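Local coordinates for immunity 23 family protein (Burkholderia dolosa AU0158, PDB 5FFP) that probably protects the cell that makes it, as a CdiI immunity protein (antitoxin), against the toxin of a contact-dependent growth inhibition system, at residues Cys80-Pro85 with Phe96-Ser101; Lys36-Ser41 with Tyr110-Val115; Val47-Leu52 with Arg149-Lys154. One frame throughout, in Å; residues are numbered along the deposited sequence.

Overall arrangement
From the N terminus, the chain first supplies strand 36-44 and then, directly after it, helix 45-52. Contact 2 closes a long loop by bringing strand 110-117 against residues 36-41, and so joins the edge strands of two antiparallel sheets. Contact 3 closes a still longer loop, from helix 45-52 to the C-terminal helix 143-154; as its segments alternate with those of contact 2, the two loops cross. Contact 1 closes a short loop between the end of helix 72-83 and residues 96-101, nested within both. Contacts 1 and 2 meet directly, with His-98 and Val-100 hydrogen-bonded to strand 110-117, while Val-100 also packs on Leu-52 of contact 3.

Contact 1 of 3, residues Cys80-Pro85 with Phe96-Ser101; sequences CNRAFP and FTHLVS
Ala-83, the last residue of helix 72-83, meets the ring of Phe-96 at its edge, and this pair is the close-packed part of the contact. The methyl CB of Ala-83 lies in the plane of the ring, 3.7 Å from CE1 of Phe-96. The carbonyl O of Ala-83 also approaches CE1 of Phe-96, at 3.4 Å and obliquely. With CG of Phe-96 anti to its own carbonyl carbon (chi1 -68°), the ring lies beside the backbone N, where its CD1-CE1 edge reaches Ala-83. Alanine suits the spot because its single methyl lets the backbone of loop 96-101 come close, with the two CA atoms 5.6 Å apart.

The looser side is that of Arg-82, which is partly exposed; no hydrogen bond crosses between the segments. Arg-82 NH1 and His-98 NE2 stand 4.3 Å apart, and each side chain has its stronger partner outside the pair: Arg-82 NE forms a salt bridge with Glu-78, and His-98 ND1 bonds to the carbonyl of Leu-114. NH1 itself has a long, weak ion pair with Asp-64. The arginine thus lies beside the buried imidazole without gripping it.

Glu-92 of the second subunit packs on Phe-96. Within the chain, the helix end rests against a loop that runs on to helix 103-108 and is itself fastened to strand 110-117 by backbone bonds from His-98 to Leu-114 and from Val-100 to Ile-112.

Contact 2 of 3, residues Lys36-Ser41 with Tyr110-Val115; sequences KLVWSS and YYIFLV
Val-38 and Tyr-110 bury the most surface here: the CB of Val-38 lies over one face of the Tyr-110 ring, shifted toward its rim. CB of Val-38 sits 3.9 Å from the centroid of the Tyr-110 ring, which makes this a CH-pi contact. From there CG1 of Val-38 reaches to 3.6 Å from CE1 of Tyr-110, and the two side chains lie alongside one another, pointing opposite ways. The first torsion of the tyrosine (chi1 -67°) carries the ring toward Val-38, and chi2 near -80° turns its face to CB; the ring also meets that of Phe-127.

The other branch of Val-38 serves a different partner: CG2 and CD1 of Ile-112 come tip to tip at 4.0 Å. A beta-branched valine suits this place because its two methyls can serve two neighbours at once, while isoleucine is long enough to reach across from its strand.

The strand axes stay 9.4 Å apart and run at 125° to each other, so these are strands of separate sheets, each hydrogen-bonded within its own: Val-38 to Tyr-31, Tyr-111 to Gly-126. No hydrogen bond crosses the contact, which implies that dispersion and CH-pi attraction between side chains do the joining here.

Contact 3 of 3, residues Val47-Leu52 with Arg149-Lys154; sequences VDLSML and RDVLAK
Leu-49 of helix 45-52 packs against Val-151 and Leu-152 of the C-terminal helix, chiefly through apolar contacts. CB of Leu-49 lies 3.6 Å from CD2 of Leu-152, the two side chains running antiparallel alongside each other. Farther out, CD1 of Leu-49 comes to 4.1 Å from CG1 of Val-151, where the side chains are roughly perpendicular. Val-151 holds CG1 anti to the backbone N (chi1 175°), which sets that methyl against the leucine branch. Leucine suits the central place because its stem can meet one neighbour and its branched end another.

A second kind of approach involves the backbone: CD2 of Leu-152 also nears the carbonyl O of Leu-49, at 3.5 Å, a van der Waals contact that brings the methyl up to the helix surface itself.

The hydrogen bonds stay within each helix, as in Leu-52 N to Asp-48 O and Ala-153 N to Arg-149 O. OD2 of Asp-48, away from this interface, is hydrogen-bonded to both Ser-43 OG and Ser-104 OG, and Val-151 also touches Ser-3 of strand 2-3. With no polar bond between the segments, their association rests on van der Waals packing of three aliphatic side chains, of which Val-151 is buried and the two leucines partly exposed.

Contact 1 of 3, residues Cys80-Pro85 with Phe96-Ser101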
ATOM      1  N   CYS A  80       3.485  -9.463  -6.310  1.00 56.98           N
ATOM      2  CA  CYS A  80       2.168  -8.871  -6.492  1.00 57.30           C
ATOM      3  C   CYS A  80       1.360  -8.900  -5.183  1.00 59.14           C
ATOM      4  O   CYS A  80       0.520  -8.038  -4.956  1.00 59.42           O
ATOM      5  CB  CYS A  80       1.420  -9.605  -7.611  1.00 58.53           C
ATOM      6  SG  CYS A  80       2.166  -9.391  -9.248  1.00 56.38           S
ATOM      7  N   ASN A  81       1.598  -9.901  -4.338  1.00 60.95           N
ATOM      8  CA  ASN A  81       1.061  -9.903  -2.980  1.00 62.68           C
ATOM      9  C   ASN A  81       1.577  -8.747  -2.153  1.00 61.14           C
ATOM     10  O   ASN A  81       0.816  -8.120  -1.440  1.00 61.48           O
ATOM     11  CB  ASN A  81       1.399 -11.192  -2.241  1.00 65.31           C
ATOM     12  CG  ASN A  81       0.230 -12.130  -2.157  1.00 68.68           C
ATOM     13  OD1 ASN A  81      -0.366 -12.300  -1.090  1.00 70.75           O
ATOM     14  ND2 ASN A  81      -0.134 -12.724  -3.289  1.00 69.49           N
ATOM     15  N   ARG A  82       2.876  -8.482  -2.238  1.00 59.83           N
ATOM     16  CA  ARG A  82       3.486  -7.423  -1.443  1.00 59.22           C
ATOM     17  C   ARG A  82       3.031  -6.053  -1.891  1.00 57.79           C
ATOM     18  O   ARG A  82       2.830  -5.161  -1.065  1.00 58.00           O
ATOM     19  CB  ARG A  82       5.005  -7.497  -1.523  1.00 58.96           C
ATOM     20  CG  ARG A  82       5.598  -8.641  -0.728  1.00 61.80           C
ATOM     21  CD  ARG A  82       7.125  -8.643  -0.779  1.00 62.12           C
ATOM     22  NE  ARG A  82       7.662  -9.936  -0.349  1.00 65.03           N
ATOM     23  CZ  ARG A  82       8.949 -10.236  -0.220  1.00 66.27           C
ATOM     24  NH1 ARG A  82       9.884  -9.330  -0.474  1.00 65.30           N
ATOM     25  NH2 ARG A  82       9.294 -11.451   0.165  1.00 69.18           N
ATOM     26  N   ALA A  83       2.878  -5.905  -3.204  1.00 56.83           N
ATOM     27  CA  ALA A  83       2.532  -4.650  -3.818  1.00 55.87           C
ATOM     28  C   ALA A  83       1.063  -4.312  -3.630  1.00 57.45           C
ATOM     29  O   ALA A  83       0.696  -3.138  -3.526  1.00 57.10           O
ATOM     30  CB  ALA A  83       2.857  -4.717  -5.298  1.00 55.04           C
ATOM     31  N   PHE A  84       0.227  -5.343  -3.625  1.00 59.45           N
ATOM     32  CA  PHE A  84      -1.218  -5.174  -3.547  1.00 61.85           C
ATOM     33  C   PHE A  84      -1.803  -6.095  -2.488  1.00 64.55           C
ATOM     34  O   PHE A  84      -2.549  -7.037  -2.797  1.00 66.63           O
ATOM     35  CB  PHE A  84      -1.843  -5.447  -4.907  1.00 62.51           C
ATOM     36  CG  PHE A  84      -1.286  -4.589  -5.987  1.00 60.61           C
ATOM     37  CD1 PHE A  84      -1.761  -3.301  -6.180  1.00 60.71           C
ATOM     38  CD2 PHE A  84      -0.250  -5.055  -6.783  1.00 59.04           C
ATOM     39  CE1 PHE A  84      -1.227  -2.502  -7.169  1.00 59.54           C
ATOM     40  CE2 PHE A  84       0.284  -4.266  -7.778  1.00 57.66           C
ATOM     41  CZ  PHE A  84      -0.203  -2.987  -7.974  1.00 57.91           C
ATOM     42  N   PRO A  85      -1.477  -5.813  -1.219  1.00 64.98           N
ATOM     43  CA  PRO A  85      -1.964  -6.686  -0.162  1.00 67.83           C
ATOM     44  C   PRO A  85      -3.479  -6.581  -0.066  1.00 71.07           C
ATOM     45  O   PRO A  85      -4.038  -5.516  -0.334  1.00 70.53           O
ATOM     46  CB  PRO A  85      -1.255  -6.166   1.094  1.00 66.90           C
ATOM     47  CG  PRO A  85      -0.895  -4.750   0.792  1.00 64.80           C
ATOM     48  CD  PRO A  85      -0.853  -4.581  -0.705  1.00 63.37           C
ATOM     49  N   PHE A  96       6.565  -1.537  -2.773  1.00 58.51           N
ATOM     50  CA  PHE A  96       6.990  -1.351  -4.166  1.00 57.87           C
ATOM     51  C   PHE A  96       8.510  -1.391  -4.318  1.00 57.00           C
ATOM     52  O   PHE A  96       9.061  -0.885  -5.286  1.00 56.75           O
ATOM     53  CB  PHE A  96       6.468  -0.011  -4.717  1.00 58.80           C
ATOM     54  CG  PHE A  96       4.976   0.057  -4.899  1.00 59.79           C
ATOM     55  CD1 PHE A  96       4.173  -1.086  -4.882  1.00 60.27           C
ATOM     56  CD2 PHE A  96       4.374   1.292  -5.140  1.00 61.67           C
ATOM     57  CE1 PHE A  96       2.800  -0.994  -5.063  1.00 62.20           C
ATOM     58  CE2 PHE A  96       2.995   1.393  -5.333  1.00 63.02           C
ATOM     59  CZ  PHE A  96       2.206   0.245  -5.289  1.00 63.43           C
ATOM     60  N   THR A  97       9.183  -2.014  -3.371  1.00 57.70           N
ATOM     61  CA  THR A  97      10.640  -2.007  -3.332  1.00 58.36           C
ATOM     62  C   THR A  97      11.231  -2.585  -4.617  1.00 56.37           C
ATOM     63  O   THR A  97      12.165  -2.040  -5.190  1.00 56.44           O
ATOM     64  CB  THR A  97      11.111  -2.858  -2.152  1.00 60.50           C
ATOM     65  OG1 THR A  97      10.267  -2.608  -1.030  1.00 61.52           O
ATOM     66  CG2 THR A  97      12.539  -2.532  -1.771  1.00 63.19           C
ATOM     67  N   HIS A  98      10.639  -3.685  -5.063  1.00 54.56           N
ATOM     68  CA  HIS A  98      11.165  -4.460  -6.162  1.00 53.36           C
ATOM     69  C   HIS A  98      10.585  -4.068  -7.521  1.00 50.97           C
ATOM     70  O   HIS A  98      11.109  -4.466  -8.553  1.00 50.53           O
ATOM     71  CB  HIS A  98      10.917  -5.934  -5.880  1.00 54.20           C
ATOM     72  CG  HIS A  98      11.753  -6.460  -4.770  1.00 56.29           C
ATOM     73  ND1 HIS A  98      13.074  -6.792  -4.938  1.00 57.86           N
ATOM     74  CD2 HIS A  98      11.476  -6.661  -3.466  1.00 57.76           C
ATOM     75  CE1 HIS A  98      13.571  -7.199  -3.786  1.00 60.49           C
ATOM     76  NE2 HIS A  98      12.622  -7.123  -2.875  1.00 60.46           N
ATOM     77  N   LEU A  99       9.536  -3.261  -7.519  1.00 49.45           N
ATOM     78  CA  LEU A  99       8.886  -2.853  -8.752  1.00 47.84           C
ATOM     79  C   LEU A  99       9.745  -1.881  -9.541  1.00 47.30           C
ATOM     80  O   LEU A  99      10.184  -0.881  -8.992  1.00 47.94           O
ATOM     81  CB  LEU A  99       7.561  -2.184  -8.420  1.00 47.73           C
ATOM     82  CG  LEU A  99       6.736  -1.746  -9.625  1.00 47.02           C
ATOM     83  CD1 LEU A  99       6.398  -2.948 -10.482  1.00 46.79           C
ATOM     84  CD2 LEU A  99       5.485  -1.072  -9.125  1.00 47.64           C
ATOM     85  N   VAL A 100      10.004  -2.187 -10.814  1.00 46.37           N
ATOM     86  CA  VAL A 100      10.787  -1.295 -11.669  1.00 46.11           C
ATOM     87  C   VAL A 100      10.138  -0.932 -12.996  1.00 45.49           C
ATOM     88  O   VAL A 100      10.792  -0.280 -13.846  1.00 45.83           O
ATOM     89  CB  VAL A 100      12.197  -1.861 -11.916  1.00 46.76           C
ATOM     90  CG1 VAL A 100      12.888  -2.145 -10.585  1.00 47.82           C
ATOM     91  CG2 VAL A 100      12.150  -3.113 -12.768  1.00 46.21           C
ATOM     92  N   SER A 101       8.883  -1.332 -13.202  1.00 44.82           N
ATOM     93  CA  SER A 101       8.164  -0.880 -14.395  1.00 44.95           C
ATOM     94  C   SER A 101       8.103   0.643 -14.454  1.00 45.90           C
ATOM     95  O   SER A 101       7.786   1.282 -13.465  1.00 46.82           O
ATOM     96  CB  SER A 101       6.709  -1.365 -14.424  1.00 45.20           C
ATOM     97  OG  SER A 101       6.574  -2.714 -14.058  1.00 44.94           O
TER

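Contact 2 of 3, residues Lys36-Ser41 with Tyr110-Val115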
ATOM      1  N   LYS A  36      12.544 -10.728 -25.013  1.00 36.47           N
ATOM      2  CA  LYS A  36      11.129 -10.452 -25.097  1.00 36.56           C
ATOM      3  C   LYS A  36      10.920  -8.960 -24.913  1.00 33.73           C
ATOM      4  O   LYS A  36      11.675  -8.309 -24.180  1.00 33.07           O
ATOM      5  CB  LYS A  36      10.395 -11.261 -24.027  1.00 40.75           C
ATOM      6  CG  LYS A  36       8.880 -11.079 -24.037  1.00 43.79           C
ATOM      7  CD  LYS A  36       8.158 -12.246 -23.347  1.00 48.60           C
ATOM      8  CE  LYS A  36       6.636 -12.211 -23.548  1.00 50.11           C
ATOM      9  NZ  LYS A  36       6.011 -11.046 -22.880  1.00 48.56           N
ATOM     10  N   LEU A  37       9.903  -8.411 -25.584  1.00 31.47           N
ATOM     11  CA  LEU A  37       9.592  -6.972 -25.515  1.00 28.28           C
ATOM     12  C   LEU A  37       8.187  -6.750 -24.961  1.00 28.24           C
ATOM     13  O   LEU A  37       7.212  -7.333 -25.436  1.00 28.51           O
ATOM     14  CB  LEU A  37       9.699  -6.328 -26.895  1.00 26.85           C
ATOM     15  CG  LEU A  37       9.452  -4.806 -27.019  1.00 25.26           C
ATOM     16  CD1 LEU A  37      10.506  -4.022 -26.273  1.00 24.49           C
ATOM     17  CD2 LEU A  37       9.409  -4.358 -28.477  1.00 24.47           C
ATOM     18  N   VAL A  38       8.098  -5.912 -23.934  1.00 27.54           N
ATOM     19  CA  VAL A  38       6.820  -5.401 -23.460  1.00 27.34           C
ATOM     20  C   VAL A  38       6.879  -3.896 -23.658  1.00 24.96           C
ATOM     21  O   VAL A  38       7.875  -3.250 -23.348  1.00 24.09           O
ATOM     22  CB  VAL A  38       6.518  -5.824 -21.999  1.00 29.67           C
ATOM     23  CG1 VAL A  38       6.475  -7.341 -21.876  1.00 31.76           C
ATOM     24  CG2 VAL A  38       7.544  -5.266 -21.024  1.00 29.95           C
ATOM     25  N   TRP A  39       5.831  -3.334 -24.231  1.00 23.96           N
ATOM     26  CA  TRP A  39       5.893  -1.964 -24.691  1.00 22.29           C
ATOM     27  C   TRP A  39       4.536  -1.276 -24.546  1.00 22.58           C
ATOM     28  O   TRP A  39       3.475  -1.928 -24.369  1.00 24.16           O
ATOM     29  CB  TRP A  39       6.361  -1.922 -26.165  1.00 21.50           C
ATOM     30  CG  TRP A  39       5.428  -2.561 -27.108  1.00 21.70           C
ATOM     31  CD1 TRP A  39       5.470  -3.849 -27.541  1.00 22.68           C
ATOM     32  CD2 TRP A  39       4.317  -1.955 -27.762  1.00 21.65           C
ATOM     33  NE1 TRP A  39       4.443  -4.089 -28.410  1.00 23.38           N
ATOM     34  CE2 TRP A  39       3.713  -2.941 -28.563  1.00 22.63           C
ATOM     35  CE3 TRP A  39       3.784  -0.655 -27.778  1.00 21.28           C
ATOM     36  CZ2 TRP A  39       2.577  -2.692 -29.331  1.00 23.38           C
ATOM     37  CZ3 TRP A  39       2.619  -0.401 -28.549  1.00 21.50           C
ATOM     38  CH2 TRP A  39       2.046  -1.415 -29.309  1.00 22.79           C
ATOM     39  N   SER A  40       4.572   0.045 -24.619  1.00 21.26           N
ATOM     40  CA  SER A  40       3.380   0.857 -24.560  1.00 21.09           C
ATOM     41  C   SER A  40       3.578   2.012 -25.483  1.00 19.85           C
ATOM     42  O   SER A  40       4.656   2.576 -25.523  1.00 19.05           O
ATOM     43  CB  SER A  40       3.203   1.434 -23.137  1.00 21.72           C
ATOM     44  OG  SER A  40       2.307   2.495 -23.164  1.00 21.63           O
ATOM     45  N   SER A  41       2.525   2.377 -26.209  1.00 20.01           N
ATOM     46  CA  SER A  41       2.559   3.566 -26.998  1.00 19.69           C
ATOM     47  C   SER A  41       1.793   4.685 -26.298  1.00 19.92           C
ATOM     48  O   SER A  41       1.185   5.516 -26.962  1.00 20.22           O
ATOM     49  CB  SER A  41       1.941   3.298 -28.356  1.00 20.36           C
ATOM     50  OG  SER A  41       0.578   2.923 -28.219  1.00 21.04           O
ATOM     51  N   TYR A 110       1.812  -4.292 -16.908  1.00 35.74           N
ATOM     52  CA  TYR A 110       3.057  -5.039 -16.890  1.00 34.22           C
ATOM     53  C   TYR A 110       3.727  -4.701 -15.598  1.00 33.36           C
ATOM     54  O   TYR A 110       4.062  -3.554 -15.337  1.00 32.99           O
ATOM     55  CB  TYR A 110       3.934  -4.689 -18.075  1.00 34.03           C
ATOM     56  CG  TYR A 110       3.370  -5.117 -19.430  1.00 36.08           C
ATOM     57  CD1 TYR A 110       3.488  -6.431 -19.873  1.00 36.81           C
ATOM     58  CD2 TYR A 110       2.772  -4.191 -20.296  1.00 37.79           C
ATOM     59  CE1 TYR A 110       3.005  -6.818 -21.118  1.00 39.32           C
ATOM     60  CE2 TYR A 110       2.284  -4.566 -21.553  1.00 40.08           C
ATOM     61  CZ  TYR A 110       2.396  -5.874 -21.957  1.00 41.12           C
ATOM     62  OH  TYR A 110       1.908  -6.268 -23.190  1.00 44.14           O
ATOM     63  N   TYR A 111       3.900  -5.717 -14.768  1.00 34.48           N
ATOM     64  CA  TYR A 111       4.546  -5.551 -13.480  1.00 34.36           C
ATOM     65  C   TYR A 111       5.887  -6.229 -13.564  1.00 34.81           C
ATOM     66  O   TYR A 111       5.973  -7.417 -13.868  1.00 36.51           O
ATOM     67  CB  TYR A 111       3.656  -6.119 -12.379  1.00 35.70           C
ATOM     68  CG  TYR A 111       2.438  -5.223 -12.166  1.00 36.89           C
ATOM     69  CD1 TYR A 111       2.557  -4.021 -11.476  1.00 36.65           C
ATOM     70  CD2 TYR A 111       1.200  -5.544 -12.712  1.00 38.61           C
ATOM     71  CE1 TYR A 111       1.475  -3.175 -11.321  1.00 38.84           C
ATOM     72  CE2 TYR A 111       0.105  -4.701 -12.547  1.00 40.55           C
ATOM     73  CZ  TYR A 111       0.251  -3.517 -11.848  1.00 40.44           C
ATOM     74  OH  TYR A 111      -0.821  -2.659 -11.663  1.00 43.27           O
ATOM     75  N   ILE A 112       6.940  -5.457 -13.331  1.00 34.86           N
ATOM     76  CA  ILE A 112       8.282  -5.912 -13.609  1.00 34.90           C
ATOM     77  C   ILE A 112       9.131  -5.624 -12.406  1.00 36.18           C
ATOM     78  O   ILE A 112       9.241  -4.467 -11.992  1.00 37.39           O
ATOM     79  CB  ILE A 112       8.843  -5.184 -14.838  1.00 34.70           C
ATOM     80  CG1 ILE A 112       8.005  -5.538 -16.075  1.00 34.74           C
ATOM     81  CG2 ILE A 112      10.301  -5.570 -15.064  1.00 35.55           C
ATOM     82  CD1 ILE A 112       8.117  -4.505 -17.162  1.00 35.54           C
ATOM     83  N   PHE A 113       9.730  -6.673 -11.846  1.00 37.11           N
ATOM     84  CA  PHE A 113      10.377  -6.557 -10.561  1.00 38.40           C
ATOM     85  C   PHE A 113      11.858  -6.864 -10.680  1.00 39.15           C
ATOM     86  O   PHE A 113      12.254  -7.677 -11.506  1.00 40.35           O
ATOM     87  CB  PHE A 113       9.727  -7.510  -9.553  1.00 39.40           C
ATOM     88  CG  PHE A 113       8.244  -7.275  -9.332  1.00 39.53           C
ATOM     89  CD1 PHE A 113       7.794  -6.312  -8.428  1.00 40.85           C
ATOM     90  CD2 PHE A 113       7.305  -8.058  -9.986  1.00 40.27           C
ATOM     91  CE1 PHE A 113       6.440  -6.106  -8.209  1.00 41.46           C
ATOM     92  CE2 PHE A 113       5.949  -7.872  -9.773  1.00 41.80           C
ATOM     93  CZ  PHE A 113       5.512  -6.895  -8.878  1.00 42.46           C
ATOM     94  N   LEU A 114      12.665  -6.205  -9.852  1.00 39.52           N
ATOM     95  CA  LEU A 114      14.078  -6.486  -9.748  1.00 40.46           C
ATOM     96  C   LEU A 114      14.368  -7.218  -8.425  1.00 43.18           C
ATOM     97  O   LEU A 114      14.006  -6.727  -7.346  1.00 43.03           O
ATOM     98  CB  LEU A 114      14.856  -5.186  -9.784  1.00 41.07           C
ATOM     99  CG  LEU A 114      16.368  -5.280 -10.024  1.00 43.27           C
ATOM    100  CD1 LEU A 114      16.675  -5.924 -11.361  1.00 43.72           C
ATOM    101  CD2 LEU A 114      17.005  -3.901  -9.956  1.00 44.97           C
ATOM    102  N   VAL A 115      15.025  -8.377  -8.508  1.00 44.41           N
ATOM    103  CA  VAL A 115      15.538  -9.085  -7.325  1.00 46.50           C
ATOM    104  C   VAL A 115      17.035  -9.340  -7.517  1.00 48.86           C
ATOM    105  O   VAL A 115      17.454  -9.894  -8.538  1.00 48.00           O
ATOM    106  CB  VAL A 115      14.839 -10.452  -7.143  1.00 47.37           C
ATOM    107  CG1 VAL A 115      15.472 -11.243  -6.006  1.00 51.52           C
ATOM    108  CG2 VAL A 115      13.344 -10.288  -6.907  1.00 46.16           C
TER

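Contact 3 of 3, residues Val47-Leu52 with Arg149-Lys154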
ATOM      1  N   VAL A  47       7.897  12.163 -17.849  1.00 30.15           N
ATOM      2  CA  VAL A  47       7.298  11.658 -16.631  1.00 30.84           C
ATOM      3  C   VAL A  47       7.785  10.248 -16.358  1.00 30.70           C
ATOM      4  O   VAL A  47       8.127   9.935 -15.262  1.00 31.98           O
ATOM      5  CB  VAL A  47       5.731  11.658 -16.722  1.00 29.42           C
ATOM      6  CG1 VAL A  47       5.128  11.083 -15.455  1.00 30.33           C
ATOM      7  CG2 VAL A  47       5.203  13.059 -16.956  1.00 29.38           C
ATOM      8  N   ASP A  48       7.738   9.374 -17.354  1.00 29.41           N
ATOM      9  CA  ASP A  48       8.350   8.054 -17.196  1.00 29.55           C
ATOM     10  C   ASP A  48       9.839   8.133 -16.755  1.00 31.59           C
ATOM     11  O   ASP A  48      10.270   7.385 -15.854  1.00 33.01           O
ATOM     12  CB  ASP A  48       8.255   7.270 -18.490  1.00 27.60           C
ATOM     13  CG  ASP A  48       6.990   6.438 -18.597  1.00 26.87           C
ATOM     14  OD1 ASP A  48       6.310   6.177 -17.568  1.00 27.56           O
ATOM     15  OD2 ASP A  48       6.720   5.948 -19.728  1.00 25.77           O
ATOM     16  N   LEU A  49      10.632   9.001 -17.380  1.00 32.11           N
ATOM     17  CA  LEU A  49      12.075   9.012 -17.085  1.00 34.81           C
ATOM     18  C   LEU A  49      12.333   9.548 -15.690  1.00 38.09           C
ATOM     19  O   LEU A  49      13.098   8.954 -14.945  1.00 39.64           O
ATOM     20  CB  LEU A  49      12.891   9.781 -18.145  1.00 35.15           C
ATOM     21  CG  LEU A  49      13.450   8.990 -19.367  1.00 33.83           C
ATOM     22  CD1 LEU A  49      12.577   7.864 -19.886  1.00 31.31           C
ATOM     23  CD2 LEU A  49      13.765   9.947 -20.514  1.00 34.03           C
ATOM     24  N   SER A  50      11.667  10.633 -15.308  1.00 39.75           N
ATOM     25  CA  SER A  50      11.865  11.148 -13.971  1.00 44.27           C
ATOM     26  C   SER A  50      11.427  10.149 -12.877  1.00 46.18           C
ATOM     27  O   SER A  50      12.035  10.107 -11.789  1.00 48.79           O
ATOM     28  CB  SER A  50      11.171  12.469 -13.786  1.00 45.01           C
ATOM     29  OG  SER A  50       9.797  12.241 -13.703  1.00 43.53           O
HETATM   30  N   MSE A  51      10.419   9.336 -13.165  1.00 47.21           N
HETATM   31  CA  MSE A  51       9.990   8.310 -12.224  1.00 50.00           C
HETATM   32  C   MSE A  51      10.914   7.083 -12.173  1.00 45.82           C
HETATM   33  O   MSE A  51      11.039   6.435 -11.129  1.00 42.97           O
HETATM   34  CB  MSE A  51       8.556   8.011 -12.625  1.00 59.22           C
HETATM   35  CG  MSE A  51       8.065   6.630 -12.190  1.00 67.82           C
HETATM   36 SE   MSE A  51       8.565   5.175 -13.475  1.00 83.10          SE
HETATM   37  CE  MSE A  51       8.296   3.712 -12.169  1.00 78.37           C
ATOM     38  N   LEU A  52      11.538   6.728 -13.300  1.00 44.24           N
ATOM     39  CA  LEU A  52      12.545   5.656 -13.303  1.00 41.99           C
ATOM     40  C   LEU A  52      13.737   6.084 -12.457  1.00 40.05           C
ATOM     41  O   LEU A  52      14.316   5.269 -11.728  1.00 38.61           O
ATOM     42  CB  LEU A  52      13.023   5.296 -14.707  1.00 42.39           C
ATOM     43  CG  LEU A  52      12.054   4.602 -15.652  1.00 45.24           C
ATOM     44  CD1 LEU A  52      12.704   4.471 -17.014  1.00 47.21           C
ATOM     45  CD2 LEU A  52      11.603   3.257 -15.128  1.00 45.69           C
ATOM     46  N   ARG A 149      20.293   4.575 -15.968  1.00 41.00           N
ATOM     47  CA  ARG A 149      21.117   5.763 -15.818  1.00 43.70           C
ATOM     48  C   ARG A 149      21.589   6.276 -17.185  1.00 42.34           C
ATOM     49  O   ARG A 149      21.692   7.487 -17.408  1.00 41.88           O
ATOM     50  CB  ARG A 149      22.296   5.467 -14.887  1.00 47.55           C
ATOM     51  CG  ARG A 149      22.800   6.691 -14.132  1.00 52.72           C
ATOM     52  CD  ARG A 149      23.800   6.337 -13.035  1.00 56.49           C
ATOM     53  NE  ARG A 149      23.188   5.913 -11.763  1.00 59.85           N
ATOM     54  CZ  ARG A 149      23.101   4.658 -11.285  1.00 61.84           C
ATOM     55  NH1 ARG A 149      22.535   4.455 -10.085  1.00 62.63           N
ATOM     56  NH2 ARG A 149      23.564   3.602 -11.984  1.00 60.52           N
ATOM     57  N   ASP A 150      21.850   5.340 -18.099  1.00 41.01           N
ATOM     58  CA  ASP A 150      22.249   5.666 -19.464  1.00 40.96           C
ATOM     59  C   ASP A 150      21.096   6.360 -20.189  1.00 40.09           C
ATOM     60  O   ASP A 150      21.288   7.392 -20.844  1.00 40.91           O
ATOM     61  CB  ASP A 150      22.652   4.375 -20.197  1.00 41.46           C
ATOM     62  CG  ASP A 150      23.373   4.621 -21.516  1.00 44.01           C
ATOM     63  OD1 ASP A 150      23.983   5.707 -21.716  1.00 45.49           O
ATOM     64  OD2 ASP A 150      23.350   3.684 -22.361  1.00 46.47           O
ATOM     65  N   VAL A 151      19.896   5.797 -20.087  1.00 38.43           N
ATOM     66  CA  VAL A 151      18.736   6.446 -20.701  1.00 39.73           C
ATOM     67  C   VAL A 151      18.554   7.894 -20.217  1.00 41.30           C
ATOM     68  O   VAL A 151      18.245   8.776 -20.993  1.00 42.23           O
ATOM     69  CB  VAL A 151      17.453   5.648 -20.468  1.00 38.51           C
ATOM     70  CG1 VAL A 151      16.263   6.418 -21.001  1.00 40.42           C
ATOM     71  CG2 VAL A 151      17.527   4.321 -21.188  1.00 37.30           C
ATOM     72  N   LEU A 152      18.783   8.135 -18.937  1.00 42.81           N
ATOM     73  CA  LEU A 152      18.646   9.495 -18.381  1.00 45.55           C
ATOM     74  C   LEU A 152      19.740  10.432 -18.848  1.00 47.58           C
ATOM     75  O   LEU A 152      19.494  11.613 -19.062  1.00 49.42           O
ATOM     76  CB  LEU A 152      18.631   9.455 -16.858  1.00 45.78           C
ATOM     77  CG  LEU A 152      17.465   8.651 -16.290  1.00 45.59           C
ATOM     78  CD1 LEU A 152      17.678   8.384 -14.798  1.00 47.08           C
ATOM     79  CD2 LEU A 152      16.150   9.356 -16.563  1.00 46.33           C
ATOM     80  N   ALA A 153      20.952   9.903 -18.989  1.00 48.69           N
ATOM     81  CA  ALA A 153      22.075  10.695 -19.489  1.00 51.44           C
ATOM     82  C   ALA A 153      21.860  11.143 -20.935  1.00 52.91           C
ATOM     83  O   ALA A 153      22.202  12.267 -21.277  1.00 54.00           O
ATOM     84  CB  ALA A 153      23.377   9.909 -19.374  1.00 51.03           C
ATOM     85  N   LYS A 154      21.301  10.266 -21.770  1.00 53.64           N
ATOM     86  CA  LYS A 154      21.222  10.515 -23.216  1.00 58.47           C
ATOM     87  C   LYS A 154      20.054  11.408 -23.675  1.00 61.75           C
ATOM     88  O   LYS A 154      20.004  11.822 -24.834  1.00 63.13           O
ATOM     89  CB  LYS A 154      21.167   9.181 -23.982  1.00 59.22           C
ATOM     90  CG  LYS A 154      22.487   8.421 -24.000  1.00 60.81           C
ATOM     91  CD  LYS A 154      22.324   6.975 -24.450  1.00 61.89           C
ATOM     92  CE  LYS A 154      21.406   6.811 -25.691  1.00 64.02           C
ATOM     93  NZ  LYS A 154      21.248   5.415 -26.217  1.00 64.85           N
TER